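Dihydropyrimidinase (Brevibacillus agri, PDB 3SFW) probably catalyses the zinc-dependent hydrolytic ring opening of dihydropyrimidines, as an enzyme of the amidohydrolase family. Local coordinates at residues 56-61 with 237-242; 264-269 with 339-344; 310-315 with 343-348. All blocks are in the same frame, centred on the assembly; numbering follows the deposited sequence.

Three buried contacts gather segments far apart in sequence round two zinc ions, as barrel metalloenzymes do. Contact 1 joins the end of strand 49-59 to the loop after strand 234-237 and carries ligands of both ions. Contact 2, about 10 Å away between centres, sets helix 265-269 against the loop ahead of helix 345-354. Contact 3, about 6 Å from contact 2 and 9 Å from contact 1, ties strand 311-312 to that helix and shares E343 and D344 with contact 2. Contact 1 closes before the others open; 310-315 falls between the segments of contact 2, and both end in the same region. S314, hydrogen-bonded to D56 and Q266, connects all three beside the zinc ligand D315.

Contact 1: 56-61 with 237-242; sequences DPHTHL and VVHVSC. With ZN (zinc ion), chain F; ZN (zinc ion), chain D.
H58 reaches across to V238 and H239, and its imidazole can be followed atom by atom from the end of strand 49-59 to the metal. With chi1 at -165° the ring stands anti to the backbone N, and CB directs it at the facing loop. ND1 lies on the V238 side of the ring and is hydrogen-bonded to E262, a second-shell carboxylate that helps to fix the rotation of the imidazole. CE1, next along, is the atom that does most of the touching: it lies 3.6 Å from CB of V238 and equally close to CD2 of H239, while CG2 of V238 is only slightly farther off. At the tip, NE2 binds the zinc ion of chain F at 2.1 Å. CD2 of H60 lies at the edge of the H58 ring, in its plane, and NE2 of H60 binds the same zinc ion.

The H58 and H239 rings meet obliquely, their planes inclined by 32° and their centroids 5.5 Å apart. V238 also packs on the second ring: its CG2 sits 3.4 Å above the H239 plane, over the ring centre. H239 NE2 binds the other zinc ion, in chain D, at 2.2 Å, where two waters and H183 also serve as ligands. At the base of H58, OD1 of D56 accepts the backbone N-H of H58, forming an Asx turn. The His-X-His pair on an early barrel strand, joined by D315 and the carboxylated K150 that bridges the metals, is the signature of a binuclear amidohydrolase site.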
loop_
_atom_site.group_PDB
_atom_site.type_symbol
_atom_site.label_atom_id
_atom_site.label_comp_id
_atom_site.label_asym_id
_atom_site.label_seq_id
_atom_site.Cartn_x
_atom_site.Cartn_y
_atom_site.Cartn_z
ATOM N N ASP A 56 27.904 4.710 17.735
ATOM C CA ASP A 56 27.859 4.476 16.301
ATOM C C ASP A 56 27.883 2.993 16.014
ATOM O O ASP A 56 28.878 2.346 16.274
ATOM C CB ASP A 56 29.096 5.109 15.633
ATOM C CG ASP A 56 29.006 5.119 14.096
ATOM O OD1 ASP A 56 28.202 4.379 13.504
ATOM O OD2 ASP A 56 29.776 5.885 13.467
ATOM N N PRO A 57 26.743 2.425 15.604
ATOM C CA PRO A 57 26.682 0.981 15.442
ATOM C C PRO A 57 27.263 0.507 14.101
ATOM O O PRO A 57 27.022 -0.649 13.717
ATOM C CB PRO A 57 25.178 0.690 15.413
ATOM C CG PRO A 57 24.555 1.965 14.795
ATOM C CD PRO A 57 25.422 3.076 15.430
ATOM N N HIS A 58 27.907 1.392 13.351
ATOM C CA HIS A 58 28.259 1.016 11.982
ATOM C C HIS A 58 29.640 1.531 11.576
ATOM O O HIS A 58 29.770 2.580 10.938
ATOM C CB HIS A 58 27.167 1.461 10.998
ATOM C CG HIS A 58 27.264 0.809 9.646
ATOM N ND1 HIS A 58 26.154 0.577 8.857
ATOM C CD2 HIS A 58 28.323 0.268 8.985
ATOM C CE1 HIS A 58 26.529 -0.057 7.754
ATOM N NE2 HIS A 58 27.839 -0.258 7.815
ATOM N N THR A 59 30.692 0.813 12.008
ATOM C CA THR A 59 32.072 1.262 11.678
ATOM C C THR A 59 32.888 0.122 11.072
ATOM O O THR A 59 32.568 -1.050 11.267
ATOM C CB THR A 59 32.817 1.842 12.899
ATOM O OG1 THR A 59 33.047 0.818 13.883
ATOM C CG2 THR A 59 31.923 2.945 13.591
ATOM N N HIS A 60 33.907 0.490 10.299
ATOM C CA HIS A 60 34.795 -0.458 9.637
ATOM C C HIS A 60 36.246 0.016 9.811
ATOM O O HIS A 60 36.888 0.491 8.845
ATOM C CB HIS A 60 34.464 -0.543 8.131
ATOM C CG HIS A 60 33.068 -1.013 7.855
ATOM N ND1 HIS A 60 32.703 -2.340 7.957
ATOM C CD2 HIS A 60 31.945 -0.330 7.533
ATOM C CE1 HIS A 60 31.423 -2.467 7.638
ATOM N NE2 HIS A 60 30.931 -1.253 7.406
ATOM N N LEU A 61 36.742 -0.043 11.048
ATOM C CA LEU A 61 38.108 0.440 11.297
ATOM C C LEU A 61 39.130 -0.665 10.951
ATOM O O LEU A 61 38.923 -1.851 11.273
ATOM C CB LEU A 61 38.247 0.817 12.782
ATOM C CG LEU A 61 37.203 1.818 13.299
ATOM C CD1 LEU A 61 37.558 2.239 14.745
ATOM C CD2 LEU A 61 37.208 3.084 12.385
ATOM N N VAL A 237 18.068 -3.427 9.159
ATOM C CA VAL A 237 18.534 -3.098 7.826
ATOM C C VAL A 237 19.518 -1.939 7.937
ATOM O O VAL A 237 19.130 -0.819 8.314
ATOM C CB VAL A 237 17.360 -2.677 6.896
ATOM C CG1 VAL A 237 17.904 -2.480 5.428
ATOM C CG2 VAL A 237 16.214 -3.736 6.933
ATOM N N VAL A 238 20.793 -2.160 7.574
ATOM C CA VAL A 238 21.792 -1.087 7.761
ATOM C C VAL A 238 21.694 -0.141 6.543
ATOM O O VAL A 238 21.117 -0.505 5.518
ATOM C CB VAL A 238 23.270 -1.608 7.854
ATOM C CG1 VAL A 238 23.412 -2.669 8.979
ATOM C CG2 VAL A 238 23.721 -2.231 6.513
ATOM N N HIS A 239 22.193 1.078 6.726
ATOM C CA HIS A 239 22.213 2.105 5.668
ATOM C C HIS A 239 21.031 2.018 4.699
ATOM O O HIS A 239 21.233 1.848 3.503
ATOM C CB HIS A 239 23.585 2.168 4.896
ATOM C CG HIS A 239 24.111 0.842 4.384
ATOM N ND1 HIS A 239 23.344 -0.048 3.649
ATOM C CD2 HIS A 239 25.377 0.336 4.391
ATOM C CE1 HIS A 239 24.107 -1.080 3.284
ATOM N NE2 HIS A 239 25.343 -0.852 3.709
ATOM N N VAL A 240 19.826 2.304 5.200
ATOM C CA VAL A 240 18.656 2.496 4.311
ATOM C C VAL A 240 18.841 3.851 3.567
ATOM O O VAL A 240 19.085 4.883 4.212
ATOM C CB VAL A 240 17.335 2.498 5.150
ATOM C CG1 VAL A 240 16.104 2.823 4.256
ATOM C CG2 VAL A 240 17.148 1.142 5.813
ATOM N N SER A 241 18.860 3.832 2.217
ATOM C CA SER A 241 19.222 5.073 1.505
ATOM C C SER A 241 18.085 5.655 0.701
ATOM O O SER A 241 18.202 6.766 0.148
ATOM C CB SER A 241 20.423 4.826 0.561
ATOM O OG SER A 241 20.039 4.050 -0.575
ATOM N N CYS A 242 17.026 4.880 0.503
ATOM C CA CYS A 242 16.026 5.273 -0.494
ATOM C C CYS A 242 14.607 4.981 -0.096
ATOM O O CYS A 242 14.328 4.149 0.793
ATOM C CB CYS A 242 16.303 4.637 -1.851
ATOM S SG CYS A 242 16.136 2.831 -1.899
HETATM ZN ZN ZN F . 29.158 -0.979 6.290
HETATM ZN ZN ZN D . 27.178 -2.046 3.702
HETATM O O HOH W 1 29.096 -2.850 3.386
HETATM O O HOH W 2 28.249 -0.747 2.229
#

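Contact 2: 264-269 with 339-344; sequences CPQYLV and GPIIED
I341 points its branched side chain at the start of helix 265-269, where it meets P265 and the amide of Q266. The isoleucine and the glutamine cross at about a right angle, whereas the proline ring is set obliquely to I341. One methyl serves both neighbours: CG2 of I341 lies 3.8 Å from CG of P265, at much the same distance from its CD, and only 3.2 Å from OE1 of Q266. The first torsion of I341 (chi1 -47°), with CG2 anti to the backbone N, places that methyl at the proline and the amide oxygen and puts CG1 by the amide. CG1 of I341 lies across it, 3.7 Å from OE1 and 3.8 Å from NE2 of Q266. The terminal CD1 of I341 comes to the amide as well, reaching 3.9 Å from OE1 of Q266.

Q266 brings its amide to this position through a strongly folded chain. CG is held between the backbone N and the carbonyl carbon (chi1 57°), which puts it over one face of the Y267 ring, with CG of Q266 3.8 Å above the plane; a further bend at chi2 (-84°) brings the amide to I341. The phenol oxygen of Y267 is hydrogen-bonded to the carbonyl of P289. NE2 of Q266 has its polar partner elsewhere, in the carbonyl oxygen of S314, and the backbone N of I341 is bonded to H316.

Chemically, then, cohesion between the two segments is van der Waals packing of hydrocarbon on a proline and a primary amide, and the orientation of that amide is set by the bond from NE2 to S314, the residue that precedes a zinc ligand.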
loop_
_atom_site.group_PDB
_atom_site.type_symbol
_atom_site.label_atom_id
_atom_site.label_comp_id
_atom_site.label_asym_id
_atom_site.label_seq_id
_atom_site.Cartn_x
_atom_site.Cartn_y
_atom_site.Cartn_z
ATOM N N CYS A 264 22.186 6.948 7.464
ATOM C CA CYS A 264 23.532 7.465 7.673
ATOM C C CYS A 264 23.540 8.909 7.192
ATOM O O CYS A 264 22.757 9.255 6.284
ATOM C CB CYS A 264 24.551 6.673 6.836
ATOM S SG CYS A 264 24.505 4.853 7.084
ATOM N N PRO A 265 24.466 9.738 7.723
ATOM C CA PRO A 265 24.439 11.151 7.379
ATOM C C PRO A 265 24.581 11.374 5.871
ATOM O O PRO A 265 23.974 12.299 5.332
ATOM C CB PRO A 265 25.667 11.714 8.094
ATOM C CG PRO A 265 25.892 10.782 9.264
ATOM C CD PRO A 265 25.465 9.422 8.761
ATOM N N GLN A 266 25.413 10.570 5.207
ATOM C CA GLN A 266 25.631 10.750 3.734
ATOM C C GLN A 266 24.350 10.637 2.919
ATOM O O GLN A 266 24.180 11.337 1.914
ATOM C CB GLN A 266 26.735 9.811 3.188
ATOM C CG GLN A 266 26.522 8.264 3.435
ATOM C CD GLN A 266 27.019 7.846 4.829
ATOM O OE1 GLN A 266 26.916 8.616 5.790
ATOM N NE2 GLN A 266 27.520 6.629 4.944
ATOM N N TYR A 267 23.396 9.839 3.388
ATOM C CA TYR A 267 22.153 9.672 2.618
ATOM C C TYR A 267 21.137 10.752 2.958
ATOM O O TYR A 267 20.185 10.928 2.237
ATOM C CB TYR A 267 21.565 8.259 2.799
ATOM C CG TYR A 267 22.581 7.193 2.452
ATOM C CD1 TYR A 267 23.096 6.336 3.437
ATOM C CD2 TYR A 267 23.045 7.063 1.122
ATOM C CE1 TYR A 267 24.073 5.381 3.135
ATOM C CE2 TYR A 267 23.986 6.088 0.799
ATOM C CZ TYR A 267 24.498 5.249 1.801
ATOM O OH TYR A 267 25.431 4.281 1.447
ATOM N N LEU A 268 21.367 11.462 4.072
ATOM C CA LEU A 268 20.510 12.565 4.499
ATOM C C LEU A 268 20.834 13.897 3.816
ATOM O O LEU A 268 19.933 14.691 3.583
ATOM C CB LEU A 268 20.478 12.731 6.040
ATOM C CG LEU A 268 19.906 11.505 6.783
ATOM C CD1 LEU A 268 20.217 11.649 8.330
ATOM C CD2 LEU A 268 18.393 11.381 6.507
ATOM N N VAL A 269 22.113 14.136 3.531
ATOM C CA VAL A 269 22.582 15.463 3.199
ATOM C C VAL A 269 23.370 15.493 1.883
ATOM O O VAL A 269 23.703 16.586 1.413
ATOM C CB VAL A 269 23.419 16.107 4.384
ATOM C CG1 VAL A 269 24.834 15.477 4.535
ATOM C CG2 VAL A 269 23.577 17.575 4.217
ATOM N N GLY A 339 33.063 5.860 2.809
ATOM C CA GLY A 339 33.331 7.291 3.101
ATOM C C GLY A 339 33.832 7.580 4.510
ATOM O O GLY A 339 33.703 6.717 5.402
ATOM N N PRO A 340 34.415 8.786 4.743
ATOM C CA PRO A 340 34.850 9.191 6.069
ATOM C C PRO A 340 33.765 9.942 6.766
ATOM O O PRO A 340 33.578 11.146 6.530
ATOM C CB PRO A 340 36.084 10.119 5.805
ATOM C CG PRO A 340 36.250 10.145 4.248
ATOM C CD PRO A 340 34.850 9.749 3.714
ATOM N N ILE A 341 33.006 9.213 7.578
ATOM C CA ILE A 341 31.749 9.713 8.103
ATOM C C ILE A 341 31.725 9.745 9.662
ATOM O O ILE A 341 30.855 10.377 10.273
ATOM C CB ILE A 341 30.561 8.805 7.577
ATOM C CG1 ILE A 341 30.651 8.531 6.075
ATOM C CG2 ILE A 341 29.171 9.449 7.931
ATOM C CD1 ILE A 341 30.543 9.832 5.209
ATOM N N ILE A 342 32.659 9.064 10.310
ATOM C CA ILE A 342 32.501 8.858 11.770
ATOM C C ILE A 342 32.455 10.172 12.566
ATOM O O ILE A 342 31.720 10.292 13.553
ATOM C CB ILE A 342 33.544 7.883 12.320
ATOM C CG1 ILE A 342 33.053 7.243 13.630
ATOM C CG2 ILE A 342 34.942 8.589 12.534
ATOM C CD1 ILE A 342 33.991 6.037 14.056
ATOM N N GLU A 343 33.240 11.166 12.141
ATOM C CA GLU A 343 33.443 12.308 12.980
ATOM C C GLU A 343 32.278 13.307 12.931
ATOM O O GLU A 343 31.956 13.954 13.934
ATOM C CB GLU A 343 34.731 13.019 12.567
ATOM C CG GLU A 343 35.088 14.167 13.518
ATOM C CD GLU A 343 36.539 14.622 13.373
ATOM O OE1 GLU A 343 37.342 13.921 12.712
ATOM O OE2 GLU A 343 36.872 15.682 13.953
ATOM N N ASP A 344 31.585 13.353 11.806
ATOM C CA ASP A 344 30.572 14.410 11.608
ATOM C C ASP A 344 29.141 13.961 11.840
ATOM O O ASP A 344 28.181 14.792 11.758
ATOM C CB ASP A 344 30.764 15.074 10.264
ATOM C CG ASP A 344 32.123 15.720 10.164
ATOM O OD1 ASP A 344 32.485 16.489 11.104
ATOM O OD2 ASP A 344 32.864 15.353 9.235
#

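Contact 3: 310-315 with 343-348; sequences QTVGSD and EDRMTI. With ZN (zinc ion), chain F.
The carbonyl oxygen of V312 receives NH1 of R345 at 2.8 Å, in a bond bent at the hydrogen to 144°. NH1 approaches nearly in line with the carbonyl bond, and the oxygen sits at the guanidinium edge, tilted 19° from its plane. The arginine leaves its helix extended, CG anti to the backbone N (chi1 176°), then bends at chi3 to carry the head group round to V312. On the way its hydrocarbon part lies alongside the valine, CG of R345 being 4.0 Å from CG1 of V312. CD of R345 comes 3.9 Å from atom C of G313. SD of M346 is offset over one guanidinium face. NH1 also donates to the carbonyl of T368, and NH2 to the hydroxyl of T86. Replacing R345 by a leucine would probably leave the V312 and T368 carbonyls and the T86 hydroxyl without this shared partner. A few residues on, OD1 of D315 binds the chain F zinc ion together with H58 and H60. R345, at the N-terminal part of helix 345-354, thus spans from that helix to strand 311-312, paired in parallel with strand 258-263, and on to helix 361-376, with P265 of helix 265-269 packed against both V312 and R345.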
loop_
_atom_site.group_PDB
_atom_site.type_symbol
_atom_site.label_atom_id
_atom_site.label_comp_id
_atom_site.label_asym_id
_atom_site.label_seq_id
_atom_site.Cartn_x
_atom_site.Cartn_y
_atom_site.Cartn_z
ATOM N N GLN A 310 15.051 3.827 13.038
ATOM C CA GLN A 310 15.276 4.032 14.508
ATOM C C GLN A 310 16.670 4.563 14.880
ATOM O O GLN A 310 16.865 5.056 15.997
ATOM C CB GLN A 310 14.996 2.747 15.297
ATOM C CG GLN A 310 13.525 2.275 15.242
ATOM C CD GLN A 310 13.167 1.678 13.867
ATOM O OE1 GLN A 310 12.102 1.973 13.289
ATOM N NE2 GLN A 310 14.066 0.903 13.322
ATOM N N THR A 311 17.640 4.452 13.973
ATOM C CA THR A 311 19.050 4.753 14.332
ATOM C C THR A 311 19.784 5.445 13.179
ATOM O O THR A 311 19.394 5.356 11.998
ATOM C CB THR A 311 19.872 3.474 14.650
ATOM O OG1 THR A 311 19.890 2.642 13.460
ATOM C CG2 THR A 311 19.243 2.706 15.832
ATOM N N VAL A 312 20.886 6.110 13.539
ATOM C CA VAL A 312 21.808 6.638 12.508
ATOM C C VAL A 312 23.213 6.144 12.826
ATOM O O VAL A 312 23.740 6.367 13.934
ATOM C CB VAL A 312 21.807 8.176 12.460
ATOM C CG1 VAL A 312 22.905 8.674 11.442
ATOM C CG2 VAL A 312 20.442 8.704 12.051
ATOM N N GLY A 313 23.802 5.431 11.870
ATOM C CA GLY A 313 25.186 5.019 11.991
ATOM C C GLY A 313 25.978 5.716 10.891
ATOM O O GLY A 313 25.389 6.327 9.996
ATOM N N SER A 314 27.306 5.636 10.939
ATOM C CA SER A 314 28.124 6.360 9.926
ATOM C C SER A 314 28.446 5.492 8.693
ATOM O O SER A 314 28.579 6.042 7.590
ATOM C CB SER A 314 29.459 6.857 10.537
ATOM O OG SER A 314 30.197 5.745 11.025
ATOM N N ASP A 315 28.604 4.164 8.873
ATOM C CA ASP A 315 29.280 3.310 7.835
ATOM C C ASP A 315 30.672 3.921 7.544
ATOM O O ASP A 315 31.138 4.007 6.384
ATOM C CB ASP A 315 28.441 3.110 6.531
ATOM C CG ASP A 315 28.959 1.976 5.649
ATOM O OD1 ASP A 315 29.685 1.081 6.178
ATOM O OD2 ASP A 315 28.651 2.008 4.415
ATOM N N GLU A 343 33.240 11.166 12.141
ATOM C CA GLU A 343 33.443 12.308 12.980
ATOM C C GLU A 343 32.278 13.307 12.931
ATOM O O GLU A 343 31.956 13.954 13.934
ATOM C CB GLU A 343 34.731 13.019 12.567
ATOM C CG GLU A 343 35.088 14.167 13.518
ATOM C CD GLU A 343 36.539 14.622 13.373
ATOM O OE1 GLU A 343 37.342 13.921 12.712
ATOM O OE2 GLU A 343 36.872 15.682 13.953
ATOM N N ASP A 344 31.585 13.353 11.806
ATOM C CA ASP A 344 30.572 14.410 11.608
ATOM C C ASP A 344 29.141 13.961 11.840
ATOM O O ASP A 344 28.181 14.792 11.758
ATOM C CB ASP A 344 30.764 15.074 10.264
ATOM C CG ASP A 344 32.123 15.720 10.164
ATOM O OD1 ASP A 344 32.485 16.489 11.104
ATOM O OD2 ASP A 344 32.864 15.353 9.235
ATOM N N ARG A 345 28.987 12.684 12.199
ATOM C CA ARG A 345 27.622 12.098 12.338
ATOM C C ARG A 345 26.758 12.923 13.320
ATOM O O ARG A 345 25.601 13.297 12.979
ATOM C CB ARG A 345 27.687 10.628 12.829
ATOM C CG ARG A 345 26.277 10.016 13.074
ATOM C CD ARG A 345 26.392 8.548 13.585
ATOM N NE ARG A 345 27.065 8.505 14.873
ATOM C CZ ARG A 345 26.527 8.044 16.001
ATOM N NH1 ARG A 345 25.280 7.547 16.000
ATOM N NH2 ARG A 345 27.240 8.101 17.139
ATOM N N MET A 346 27.251 13.146 14.543
ATOM C CA MET A 346 26.424 13.810 15.577
ATOM C C MET A 346 26.081 15.248 15.142
ATOM O O MET A 346 24.908 15.692 15.262
ATOM C CB MET A 346 27.154 13.849 16.917
ATOM C CG MET A 346 27.380 12.473 17.555
ATOM S SD MET A 346 25.854 11.745 18.153
ATOM C CE MET A 346 25.603 12.648 19.648
ATOM N N THR A 347 27.107 16.009 14.725
ATOM C CA THR A 347 26.881 17.435 14.386
ATOM C C THR A 347 25.951 17.629 13.186
ATOM O O THR A 347 25.052 18.486 13.227
ATOM C CB THR A 347 28.186 18.222 14.141
ATOM O OG1 THR A 347 28.951 18.234 15.355
ATOM C CG2 THR A 347 27.830 19.702 13.798
ATOM N N ILE A 348 26.086 16.785 12.174
ATOM C CA ILE A 348 25.188 16.862 11.017
ATOM C C ILE A 348 23.741 16.581 11.416
ATOM O O ILE A 348 22.829 17.287 10.991
ATOM C CB ILE A 348 25.650 15.944 9.888
ATOM C CG1 ILE A 348 26.975 16.519 9.323
ATOM C CG2 ILE A 348 24.592 15.810 8.795
ATOM C CD1 ILE A 348 27.591 15.632 8.245
HETATM ZN ZN ZN F . 29.158 -0.979 6.290
#